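Local coordinates for protein flavodoxin (Aquifex aeolicus, PDB 2ARK) that probably serves as a low-potential electron donor to several redox enzymes, carrying its electrons on a bound FMN cofactor, at residues S68-M71 and K72-F75; G80-W83 and G84-D87; T113-N117 and F118-V122. All blocks are in the same frame, centred on the assembly; numbering follows the deposited sequence.

Contact 1 (S68-M71 and K72-F75); sequences SWKM and KRFF
W69 and R73, M71 and F75 meet as neighbours one turn apart at the start of helix 69-78, which follows strand 55-61 and precedes strand 90-97 in the chain and packs on the parallel sheet. Their backbones share the helical i to i+4 bonding, for instance K72 N to S68 O at 2.9 Å. S68 starts the helix as its N-cap: its short hydroxyl reaches forward over the first turn, and S68 OG accepts from M71 N (3.2 Å), while D12 gives OG a second partner. On the outer face, the W69 indole reaches forward to R73. Its CZ3 lies above the centre of the R73 guanidinium, 3.3 Å from CZ, with the two planes 77° apart, so the guanidinium turns its face to the edge of the indole. This is not a stacked cation-pi pair; R73 makes its cation-pi contact with W69 of the second subunit, and W69 likewise with R73 of that subunit. K70 runs extended on the same side, its CG 4.1 Å from R73 NH2. On the inner face, M71, a selenomethionine, has CG anti to its backbone N (chi1 -174°) and then bends, which lays SE beside the rim of the F75 ring, 3.7 Å from CE1. This is a Met-aromatic contact made at the ring edge, and the flexible chain suits a place against V58 and I10 of the sheet and M114 of helix 104-117. K72 sends NZ to D76 in a salt bridge and to V67 O and N63 O of the second subunit, which W69 and R73 also meet. The apolar inner side, with M71, F74 and F75, is typical of a helix covering the sheet in a beta-alpha-beta crossover of the flavodoxin-like fold.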
# COMPACT_ATOMS: atom_id res chain seq x y z
N SER A 68 -2.27 -5.07 -14.27
CA SER A 68 -3.32 -5.23 -15.25
C SER A 68 -4.22 -6.42 -14.90
O SER A 68 -3.84 -7.36 -14.15
CB SER A 68 -2.71 -5.44 -16.62
OG SER A 68 -2.17 -6.72 -16.70
N TRP A 69 -5.41 -6.39 -15.46
CA TRP A 69 -6.36 -7.44 -15.20
C TRP A 69 -5.88 -8.79 -15.78
O TRP A 69 -6.19 -9.86 -15.18
CB TRP A 69 -7.76 -7.03 -15.66
CG TRP A 69 -8.04 -7.09 -17.13
CD1 TRP A 69 -8.06 -6.04 -18.00
CD2 TRP A 69 -8.41 -8.26 -17.91
NE1 TRP A 69 -8.40 -6.47 -19.27
CE2 TRP A 69 -8.58 -7.83 -19.25
CE3 TRP A 69 -8.58 -9.63 -17.61
CZ2 TRP A 69 -8.93 -8.72 -20.29
CZ3 TRP A 69 -8.91 -10.51 -18.64
CH2 TRP A 69 -9.10 -10.04 -19.97
N LYS A 70 -5.14 -8.76 -16.89
CA LYS A 70 -4.64 -10.01 -17.48
C LYS A 70 -3.55 -10.61 -16.59
O LYS A 70 -3.50 -11.82 -16.43
CB LYS A 70 -4.21 -9.88 -18.97
CG LYS A 70 -5.38 -10.05 -19.99
CD LYS A 70 -4.86 -10.18 -21.41
CE LYS A 70 -5.95 -10.22 -22.47
NZ LYS A 70 -5.43 -10.20 -23.92
N MSE A 71 -2.70 -9.78 -15.98
CA MSE A 71 -1.72 -10.33 -15.05
C MSE A 71 -2.38 -10.86 -13.78
O MSE A 71 -2.03 -11.92 -13.30
CB MSE A 71 -0.62 -9.34 -14.74
CG MSE A 71 0.48 -9.93 -13.90
SE MSE A 71 1.53 -11.36 -14.87
CE MSE A 71 2.50 -10.24 -16.17
N LYS A 72 -3.34 -10.11 -13.25
CA LYS A 72 -4.14 -10.54 -12.12
C LYS A 72 -4.85 -11.86 -12.42
O LYS A 72 -4.87 -12.77 -11.56
CB LYS A 72 -5.14 -9.42 -11.74
CG LYS A 72 -5.89 -9.66 -10.46
CD LYS A 72 -5.01 -9.45 -9.19
CE LYS A 72 -5.45 -10.36 -8.03
NZ LYS A 72 -6.91 -10.20 -7.78
N ARG A 73 -5.40 -12.01 -13.63
CA ARG A 73 -6.14 -13.24 -13.97
C ARG A 73 -5.21 -14.46 -14.05
O ARG A 73 -5.58 -15.57 -13.65
CB ARG A 73 -6.90 -13.05 -15.27
CG ARG A 73 -7.70 -14.27 -15.78
CD ARG A 73 -7.42 -14.34 -17.24
NE ARG A 73 -8.60 -14.11 -18.00
CZ ARG A 73 -8.66 -13.76 -19.29
NH1 ARG A 73 -9.87 -13.63 -19.80
NH2 ARG A 73 -7.57 -13.51 -20.04
N PHE A 74 -4.00 -14.25 -14.55
CA PHE A 74 -3.02 -15.29 -14.60
C PHE A 74 -2.68 -15.83 -13.20
O PHE A 74 -2.60 -17.06 -12.98
CB PHE A 74 -1.76 -14.77 -15.31
CG PHE A 74 -0.68 -15.79 -15.41
CD1 PHE A 74 -0.66 -16.70 -16.48
CD2 PHE A 74 0.31 -15.88 -14.44
CE1 PHE A 74 0.33 -17.68 -16.58
CE2 PHE A 74 1.30 -16.85 -14.52
CZ PHE A 74 1.31 -17.76 -15.60
N PHE A 75 -2.46 -14.91 -12.27
CA PHE A 75 -2.21 -15.29 -10.90
C PHE A 75 -3.40 -15.92 -10.23
O PHE A 75 -3.26 -16.92 -9.56
CB PHE A 75 -1.62 -14.11 -10.11
CG PHE A 75 -0.15 -13.95 -10.33
CD1 PHE A 75 0.33 -13.39 -11.50
CD2 PHE A 75 0.76 -14.43 -9.40
CE1 PHE A 75 1.70 -13.29 -11.75
CE2 PHE A 75 2.13 -14.33 -9.63
CZ PHE A 75 2.61 -13.77 -10.80

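Contact 2 (G80-W83 and G84-D87); sequences GDLW and GEID
L82 and E85 pass at a slant across a tight reversal of the chain, and I86 comes in toward the same leucine. The first torsion of E85 (chi1 78°) sets CG between its backbone N and carbonyl carbon and turns the chain back to L82; the extended remainder brings OE2 within 3.6 Å of L82 CD2. The methylene CG rests closer to the backbone, 3.3 Å from L82 O. I86 approaches with its longer branch: CG1 sits 3.6 Å from L82 O and CD1 ends 4.0 Å from L82 CB. Leucine and isoleucine suit this side because both pack inward on helix 47-52, L82 on K47 and L51, I86 on V50 and L51, whereas the acid of E85 stays at the margin. W83 is directed away from this cluster. Its CG lies anti to the backbone N (chi1 -176°), beside its own carbonyl carbon, and this holds the indole near the next peptide, with CD2 3.5 Å from G84 N. The polar edge of the indole is used elsewhere: NE1 bonds to N117 O, and the ring meets F118 edge-to-face. The backbone closes the reversal with E85 N donating to L82 O at 3.0 Å. G84 has a positive phi of 101°, where a CB would collide with W83 O, which is why glycine fits. Its carbonyl bonds to R185 of the third subunit. The whole is a type II beta turn with glycine at its third position, in the loop that leads from helix 69-78 to strand 90-97.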
# COMPACT_ATOMS: atom_id res chain seq x y z
N GLY A 80 -3.59 -20.36 -9.47
CA GLY A 80 -4.45 -20.65 -8.32
C GLY A 80 -4.36 -22.05 -7.73
O GLY A 80 -4.54 -22.21 -6.53
N ASP A 81 -4.12 -23.05 -8.58
CA ASP A 81 -3.94 -24.44 -8.11
C ASP A 81 -2.60 -24.67 -7.44
O ASP A 81 -2.48 -25.53 -6.59
CB ASP A 81 -4.14 -25.46 -9.24
CG ASP A 81 -5.63 -25.82 -9.47
OD1 ASP A 81 -5.98 -26.34 -10.56
OD2 ASP A 81 -6.47 -25.58 -8.55
N LEU A 82 -1.59 -23.91 -7.83
CA LEU A 82 -0.26 -24.00 -7.22
C LEU A 82 -0.17 -23.29 -5.86
O LEU A 82 0.84 -23.40 -5.17
CB LEU A 82 0.78 -23.42 -8.17
CG LEU A 82 1.05 -24.19 -9.47
CD1 LEU A 82 2.21 -23.52 -10.21
CD2 LEU A 82 1.33 -25.67 -9.22
N TRP A 83 -1.22 -22.55 -5.50
CA TRP A 83 -1.17 -21.68 -4.35
C TRP A 83 -0.99 -22.56 -3.13
O TRP A 83 -1.75 -23.53 -2.92
CB TRP A 83 -2.41 -20.78 -4.22
CG TRP A 83 -2.32 -19.79 -3.05
CD1 TRP A 83 -1.86 -18.51 -3.10
CD2 TRP A 83 -2.65 -20.03 -1.67
NE1 TRP A 83 -1.88 -17.94 -1.85
CE2 TRP A 83 -2.37 -18.85 -0.95
CE3 TRP A 83 -3.15 -21.14 -0.97
CZ2 TRP A 83 -2.59 -18.72 0.42
CZ3 TRP A 83 -3.37 -21.02 0.41
CH2 TRP A 83 -3.09 -19.81 1.08
N GLY A 84 0.03 -22.23 -2.34
CA GLY A 84 0.27 -22.92 -1.09
C GLY A 84 1.37 -23.95 -1.22
O GLY A 84 1.87 -24.41 -0.23
N GLU A 85 1.76 -24.29 -2.44
CA GLU A 85 2.79 -25.30 -2.62
C GLU A 85 4.00 -24.77 -3.40
O GLU A 85 4.85 -25.55 -3.84
CB GLU A 85 2.23 -26.58 -3.27
CG GLU A 85 2.02 -26.45 -4.79
CD GLU A 85 1.56 -27.75 -5.48
OE1 GLU A 85 2.14 -28.82 -5.21
OE2 GLU A 85 0.62 -27.69 -6.31
N ILE A 86 4.09 -23.46 -3.57
CA ILE A 86 5.25 -22.89 -4.26
C ILE A 86 5.92 -21.77 -3.46
O ILE A 86 6.55 -20.92 -4.05
CB ILE A 86 4.94 -22.41 -5.73
CG1 ILE A 86 3.80 -21.41 -5.76
CG2 ILE A 86 4.65 -23.60 -6.63
CD1 ILE A 86 3.58 -20.77 -7.08
N ASP A 87 5.79 -21.80 -2.13
CA ASP A 87 6.39 -20.80 -1.24
C ASP A 87 7.89 -20.73 -1.39
O ASP A 87 8.54 -21.73 -1.65
CB ASP A 87 6.08 -21.13 0.21
CG ASP A 87 4.59 -21.11 0.54
OD1 ASP A 87 3.82 -21.85 -0.10
OD2 ASP A 87 4.21 -20.36 1.46

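Contact 3 (T113-N117 and F118-V122); sequences TMLMN and FGFLV
With chi1 of L115 at -64° and of F120 at -61°, each side chain swings its CG opposite its own carbonyl carbon, and the two meet obliquely where helix 104-117 gives way to strand 121-128. L115 CD2 touches F120 CD2 at 3.8 Å, while F120 CB settles 3.4 Å from L115 O. M116, a selenomethionine, crosses V122 at about a right angle: its CG is 3.6 Å from V122 CG2, and V122 CG1 reaches over to L115 CB. A compact branched valine can thus touch both helix residues at once. The backbone turns as a Schellman motif. G119 N donates to M116 O at 2.8 Å, and F120 N makes a weak outer bond to L115 O, which also takes F118 N. Glycine suits the place of positive phi (78°), and the L115-F120 contact is the apolar pair that commonly flanks such a motif. A water placed between M116 O and F120 O, 2.6 Å from the latter, probably links the two carbonyls further, though it has more acceptors in reach than protons. The F118 ring folds back along the helix and presents its edge to M114 O, CD1 at 3.5 Å, while F120 also packs on A91 of strand 90-97. N117 turns its amide to the third subunit, where ND2 bonds to the hydroxyl of Y137.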
# COMPACT_ATOMS: atom_id res chain seq x y z
N THR A 113 2.39 -7.36 -3.66
CA THR A 113 1.43 -7.89 -2.72
C THR A 113 0.80 -9.16 -3.20
O THR A 113 0.50 -10.06 -2.43
CB THR A 113 0.44 -6.81 -2.15
OG1 THR A 113 -0.93 -7.21 -2.33
CG2 THR A 113 0.68 -5.50 -2.75
N MSE A 114 0.65 -9.25 -4.50
CA MSE A 114 0.16 -10.43 -5.15
C MSE A 114 1.19 -11.56 -5.02
O MSE A 114 0.85 -12.69 -4.68
CB MSE A 114 -0.09 -10.06 -6.61
CG MSE A 114 -0.92 -11.00 -7.37
SE MSE A 114 -1.10 -10.40 -9.25
CE MSE A 114 0.88 -10.22 -9.87
N LEU A 115 2.45 -11.24 -5.27
CA LEU A 115 3.53 -12.18 -5.15
C LEU A 115 3.70 -12.65 -3.72
O LEU A 115 3.94 -13.85 -3.49
CB LEU A 115 4.85 -11.59 -5.67
CG LEU A 115 4.86 -11.26 -7.16
CD1 LEU A 115 5.95 -10.23 -7.48
CD2 LEU A 115 4.99 -12.47 -8.05
N MSE A 116 3.57 -11.74 -2.75
CA MSE A 116 3.71 -12.13 -1.35
C MSE A 116 2.64 -13.09 -0.94
O MSE A 116 2.86 -13.96 -0.08
CB MSE A 116 3.70 -10.94 -0.43
CG MSE A 116 5.04 -10.28 -0.41
SE MSE A 116 5.16 -8.85 0.92
CE MSE A 116 3.90 -7.47 0.01
N ASN A 117 1.49 -12.96 -1.57
CA ASN A 117 0.36 -13.79 -1.21
C ASN A 117 0.66 -15.25 -1.49
O ASN A 117 0.16 -16.13 -0.80
CB ASN A 117 -0.88 -13.32 -1.96
CG ASN A 117 -2.15 -13.76 -1.31
OD1 ASN A 117 -2.62 -14.87 -1.56
ND2 ASN A 117 -2.73 -12.88 -0.50
N PHE A 118 1.52 -15.51 -2.47
CA PHE A 118 1.92 -16.87 -2.80
C PHE A 118 3.09 -17.37 -1.95
O PHE A 118 3.65 -18.43 -2.23
CB PHE A 118 2.30 -16.98 -4.29
CG PHE A 118 1.12 -17.16 -5.21
CD1 PHE A 118 0.41 -16.06 -5.69
CD2 PHE A 118 0.73 -18.45 -5.60
CE1 PHE A 118 -0.67 -16.23 -6.56
CE2 PHE A 118 -0.35 -18.64 -6.46
CZ PHE A 118 -1.05 -17.51 -6.96
N GLY A 119 3.46 -16.60 -0.93
CA GLY A 119 4.49 -16.99 -0.03
C GLY A 119 5.88 -16.79 -0.59
O GLY A 119 6.86 -17.35 -0.05
N PHE A 120 5.99 -16.00 -1.67
CA PHE A 120 7.29 -15.65 -2.25
C PHE A 120 8.05 -14.66 -1.37
O PHE A 120 7.45 -13.90 -0.60
CB PHE A 120 7.12 -15.04 -3.65
CG PHE A 120 6.46 -15.95 -4.66
CD1 PHE A 120 6.25 -17.30 -4.39
CD2 PHE A 120 6.10 -15.44 -5.90
CE1 PHE A 120 5.68 -18.14 -5.33
CE2 PHE A 120 5.54 -16.25 -6.88
CZ PHE A 120 5.31 -17.62 -6.60
N LEU A 121 9.37 -14.69 -1.48
CA LEU A 121 10.25 -13.69 -0.89
C LEU A 121 10.41 -12.60 -1.95
O LEU A 121 10.90 -12.90 -3.06
CB LEU A 121 11.62 -14.29 -0.57
CG LEU A 121 12.03 -15.19 0.60
CD1 LEU A 121 12.30 -14.36 1.83
CD2 LEU A 121 11.04 -16.34 0.92
N VAL A 122 9.98 -11.37 -1.65
CA VAL A 122 10.04 -10.25 -2.60
C VAL A 122 10.98 -9.13 -2.17
O VAL A 122 11.31 -8.96 -1.00
CB VAL A 122 8.62 -9.70 -2.91
CG1 VAL A 122 7.65 -10.87 -3.27
CG2 VAL A 122 8.07 -8.90 -1.72
O HOH W 1 5.42 -13.93 1.01

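Following the chain from the N terminus, contact 1 forms within the first turns of helix 69-78, contact 2 follows in the loop beyond that helix, and contact 3 comes after strand 90-97, where helix 104-117 turns into strand 121-128. The three lie in series; none encloses or crosses another, and each closes only a few residues. In space contact 3 touches both of the others, while contacts 1 and 2 do not touch each other. F75 of contact 1 packs on M114 and L115 of contact 3, joining helices 69-78 and 104-117 side by side. Residues 84-87 of contact 2 lie against the turn of contact 3, I86 O near F120 and D87 beside G119. All three also touch the second subunit.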